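Local coordinates for putative bacterial transcription regulation protein (PDB 3LUR) that probably regulates transcription in Staphylococcus aureus, with a domain that probably binds small effector molecules, at residues Y97-A102 against E151-V156. Residues are numbered along the deposited sequence; the frame is centred on the assembly and turned at random.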
ATOM      1  N   TYR A  97      -6.133  -9.739  -6.972  1.00 10.80           N
ATOM      2  CA  TYR A  97      -6.425  -8.384  -6.586  1.00 10.87           C
ATOM      3  C   TYR A  97      -7.286  -7.696  -7.609  1.00 11.17           C
ATOM      4  O   TYR A  97      -7.257  -8.043  -8.799  1.00 11.37           O
ATOM      5  CB  TYR A  97      -5.125  -7.545  -6.504  1.00 11.04           C
ATOM      6  CG  TYR A  97      -4.167  -7.927  -5.394  1.00  9.82           C
ATOM      7  CD1 TYR A  97      -3.237  -8.936  -5.562  1.00 10.03           C
ATOM      8  CD2 TYR A  97      -4.208  -7.278  -4.187  1.00 10.11           C
ATOM      9  CE1 TYR A  97      -2.368  -9.286  -4.518  1.00  9.62           C
ATOM     10  CE2 TYR A  97      -3.369  -7.590  -3.171  1.00  9.91           C
ATOM     11  CZ  TYR A  97      -2.452  -8.586  -3.319  1.00  9.92           C
ATOM     12  OH  TYR A  97      -1.661  -8.854  -2.259  1.00 13.17           O
HETATM   13  N   MSE A  98      -8.086  -6.741  -7.121  1.00 11.46           N
HETATM   14  CA  MSE A  98      -8.702  -5.756  -7.976  1.00 11.29           C
HETATM   15  C   MSE A  98      -7.769  -4.561  -7.863  1.00 11.21           C
HETATM   16  O   MSE A  98      -7.418  -4.147  -6.751  1.00 12.10           O
HETATM   17  CB  MSE A  98     -10.103  -5.387  -7.512  1.00 11.12           C
HETATM   18  CG  MSE A  98     -11.074  -6.523  -7.564  1.00 11.67           C
HETATM   19 SE   MSE A  98     -12.792  -5.922  -6.820  0.75 11.09          SE
HETATM   20  CE  MSE A  98     -12.203  -5.620  -5.003  1.00 15.29           C
ATOM     21  N   VAL A  99      -7.321  -4.041  -8.996  1.00 10.85           N
ATOM     22  CA  VAL A  99      -6.395  -2.925  -9.018  1.00 10.14           C
ATOM     23  C   VAL A  99      -7.043  -1.687  -9.602  1.00 10.89           C
ATOM     24  O   VAL A  99      -7.476  -1.691 -10.765  1.00 11.19           O
ATOM     25  CB  VAL A  99      -5.132  -3.253  -9.794  1.00 10.91           C
ATOM     26  CG1 VAL A  99      -4.122  -2.044  -9.725  1.00 11.32           C
ATOM     27  CG2 VAL A  99      -4.508  -4.514  -9.257  1.00  9.31           C
ATOM     28  N   PHE A 100      -7.208  -0.677  -8.755  1.00 10.78           N
ATOM     29  CA  PHE A 100      -7.859   0.579  -9.124  1.00 11.26           C
ATOM     30  C   PHE A 100      -6.788   1.624  -9.321  1.00 11.68           C
ATOM     31  O   PHE A 100      -5.642   1.408  -8.945  1.00 12.96           O
ATOM     32  CB  PHE A 100      -8.795   1.051  -8.014  1.00 11.43           C
ATOM     33  CG  PHE A 100      -9.841   0.060  -7.648  1.00 10.47           C
ATOM     34  CD1 PHE A 100      -9.554  -0.959  -6.776  1.00 11.90           C
ATOM     35  CD2 PHE A 100     -11.130   0.165  -8.158  1.00 11.33           C
ATOM     36  CE1 PHE A 100     -10.533  -1.897  -6.420  1.00 11.37           C
ATOM     37  CE2 PHE A 100     -12.106  -0.763  -7.821  1.00 11.54           C
ATOM     38  CZ  PHE A 100     -11.820  -1.782  -6.957  1.00 10.70           C
ATOM     39  N   GLU A 101      -7.155   2.736  -9.946  1.00 12.44           N
ATOM     40  CA  GLU A 101      -6.252   3.871 -10.129  1.00 12.70           C
ATOM     41  C   GLU A 101      -6.845   5.118  -9.484  1.00 12.81           C
ATOM     42  O   GLU A 101      -8.051   5.414  -9.640  1.00 12.58           O
ATOM     43  CB  GLU A 101      -5.962   4.135 -11.601  1.00 13.36           C
ATOM     44  CG  GLU A 101      -5.018   3.113 -12.225  1.00 15.95           C
ATOM     45  CD  GLU A 101      -4.603   3.462 -13.655  1.00 19.77           C
ATOM     46  OE1 GLU A 101      -5.253   4.328 -14.282  1.00 21.17           O
ATOM     47  OE2 GLU A 101      -3.598   2.885 -14.139  1.00 21.70           O
ATOM     48  N   ALA A 102      -6.018   5.802  -8.714  1.00 12.11           N
ATOM     49  CA  ALA A 102      -6.347   7.095  -8.168  1.00 11.78           C
ATOM     50  C   ALA A 102      -5.539   8.074  -8.974  1.00 11.45           C
ATOM     51  O   ALA A 102      -4.346   7.909  -9.115  1.00 11.65           O
ATOM     52  CB  ALA A 102      -5.955   7.180  -6.710  1.00 11.57           C
ATOM     53  N   GLU A 151      -1.714   3.360  -7.907  1.00 11.19           N
ATOM     54  CA  GLU A 151      -2.519   2.151  -7.982  1.00 12.01           C
ATOM     55  C   GLU A 151      -2.950   1.729  -6.618  1.00 11.86           C
ATOM     56  O   GLU A 151      -2.187   1.806  -5.658  1.00 12.16           O
ATOM     57  CB  GLU A 151      -1.765   1.014  -8.652  1.00 12.30           C
ATOM     58  CG  GLU A 151      -1.497   1.239 -10.101  1.00 13.71           C
ATOM     59  CD  GLU A 151      -0.810   0.057 -10.769  1.00 15.45           C
ATOM     60  OE1 GLU A 151      -0.262  -0.817 -10.065  1.00 11.51           O
ATOM     61  OE2 GLU A 151      -0.765   0.053 -12.019  1.00 17.18           O
ATOM     62  N   ILE A 152      -4.175   1.238  -6.526  1.00 11.77           N
ATOM     63  CA  ILE A 152      -4.700   0.729  -5.266  1.00 11.55           C
ATOM     64  C   ILE A 152      -5.028  -0.758  -5.509  1.00 11.50           C
ATOM     65  O   ILE A 152      -5.860  -1.096  -6.364  1.00 11.99           O
ATOM     66  CB  ILE A 152      -5.949   1.503  -4.795  1.00 11.67           C
ATOM     67  CG1 ILE A 152      -5.547   2.891  -4.286  1.00 12.36           C
ATOM     68  CG2 ILE A 152      -6.690   0.722  -3.664  1.00 10.67           C
ATOM     69  CD1 ILE A 152      -6.726   3.848  -4.015  1.00 13.96           C
ATOM     70  N   TRP A 153      -4.391  -1.618  -4.742  1.00 11.28           N
ATOM     71  CA  TRP A 153      -4.510  -3.063  -4.914  1.00 10.86           C
ATOM     72  C   TRP A 153      -5.277  -3.629  -3.751  1.00 10.97           C
ATOM     73  O   TRP A 153      -4.778  -3.641  -2.626  1.00 11.31           O
ATOM     74  CB  TRP A 153      -3.123  -3.683  -4.940  1.00 10.53           C
ATOM     75  CG  TRP A 153      -2.304  -3.387  -6.130  1.00 10.86           C
ATOM     76  CD1 TRP A 153      -1.818  -2.173  -6.526  1.00 10.63           C
ATOM     77  CD2 TRP A 153      -1.782  -4.347  -7.050  1.00  9.56           C
ATOM     78  NE1 TRP A 153      -1.069  -2.312  -7.671  1.00 11.12           N
ATOM     79  CE2 TRP A 153      -1.012  -3.639  -8.004  1.00 11.34           C
ATOM     80  CE3 TRP A 153      -1.901  -5.723  -7.167  1.00 10.64           C
ATOM     81  CZ2 TRP A 153      -0.374  -4.280  -9.081  1.00 11.31           C
ATOM     82  CZ3 TRP A 153      -1.250  -6.367  -8.220  1.00  9.85           C
ATOM     83  CH2 TRP A 153      -0.493  -5.636  -9.161  1.00 11.18           C
HETATM   84  N   MSE A 154      -6.448  -4.178  -4.045  1.00 10.63           N
HETATM   85  CA  MSE A 154      -7.335  -4.728  -3.040  0.75 10.42           C
HETATM   86  C   MSE A 154      -7.461  -6.234  -3.270  1.00 10.52           C
HETATM   87  O   MSE A 154      -7.877  -6.667  -4.351  1.00 10.59           O
HETATM   88  CB  MSE A 154      -8.733  -4.104  -3.163  0.75  9.81           C
HETATM   89  CG  MSE A 154      -8.734  -2.628  -3.167  0.75  9.25           C
HETATM   90 SE   MSE A 154      -8.052  -1.857  -1.492  0.56  8.18          SE
HETATM   91  CE  MSE A 154      -9.325  -2.505  -0.249  0.75  8.46           C
ATOM     92  N   PRO A 155      -7.128  -7.034  -2.248  1.00 10.64           N
ATOM     93  CA  PRO A 155      -7.149  -8.495  -2.394  1.00 10.36           C
ATOM     94  C   PRO A 155      -8.546  -9.087  -2.476  1.00 10.67           C
ATOM     95  O   PRO A 155      -9.481  -8.621  -1.798  1.00 10.10           O
ATOM     96  CB  PRO A 155      -6.427  -8.969  -1.145  1.00 10.50           C
ATOM     97  CG  PRO A 155      -6.678  -7.938  -0.162  1.00 10.94           C
ATOM     98  CD  PRO A 155      -6.695  -6.642  -0.894  1.00 10.90           C
ATOM     99  N   VAL A 156      -8.713 -10.060  -3.359  1.00 10.35           N
ATOM    100  CA  VAL A 156     -10.006 -10.699  -3.527  1.00 10.99           C
ATOM    101  C   VAL A 156      -9.817 -12.191  -3.589  1.00 11.46           C
ATOM    102  O   VAL A 156      -8.695 -12.695  -3.819  1.00 10.69           O
ATOM    103  CB  VAL A 156     -10.730 -10.218  -4.793  1.00 11.01           C
ATOM    104  CG1 VAL A 156     -11.088  -8.725  -4.679  1.00 11.45           C
ATOM    105  CG2 VAL A 156      -9.883 -10.444  -6.031  1.00 10.07           C
TER
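Val-99 lies alongside Trp-153, with methyl CG2 against one face of the six-membered ring. The methyl sits 3.6 Å from the ring centroid, 16° off the normal. Val-99 CG1, anti to the backbone N (chi1 -177°), reaches the pyrrole side instead, 3.7 Å from Trp-153 NE1. The indole edge points at the face of Tyr-97 in a T-shaped stack, with planes at 74° and Trp-153 CE3 3.6 Å from Tyr-97 CG. These contacts pack the face of Val-99, Trp-153 and Tyr-97 closely, and Phe-135 also stacks on Trp-153.

Toward Glu-151 and Glu-101 the same face loosens. Glu-101 is exposed, and its OE2 lies 4.5 Å from Glu-151 OE2, two like charges probably screened by solvent. Glu-151 OE1 accepts a bent 2.9 Å bond from Trp-153 NE1, on its anti side and tilted out of the carboxylate plane. It probably steadies the indole.

Four backbone bonds join Met-98 to Met-154 and Phe-100 to Ile-152, one in each direction per pair. Their side chains occupy the other face, where helix 108-124 covers Ile-152 and Met-154. Met-98 CE presses on Val-156 CG1 at a tight 3.3 Å. Tyr-97/Pro-155, Val-99/Trp-153 and Glu-101/Glu-151 are the non-hydrogen-bonded pairs. This alternation is that of an antiparallel ladder, here joining strands 88-103 and 149-156 in the closed barrel of this effector-binding domain.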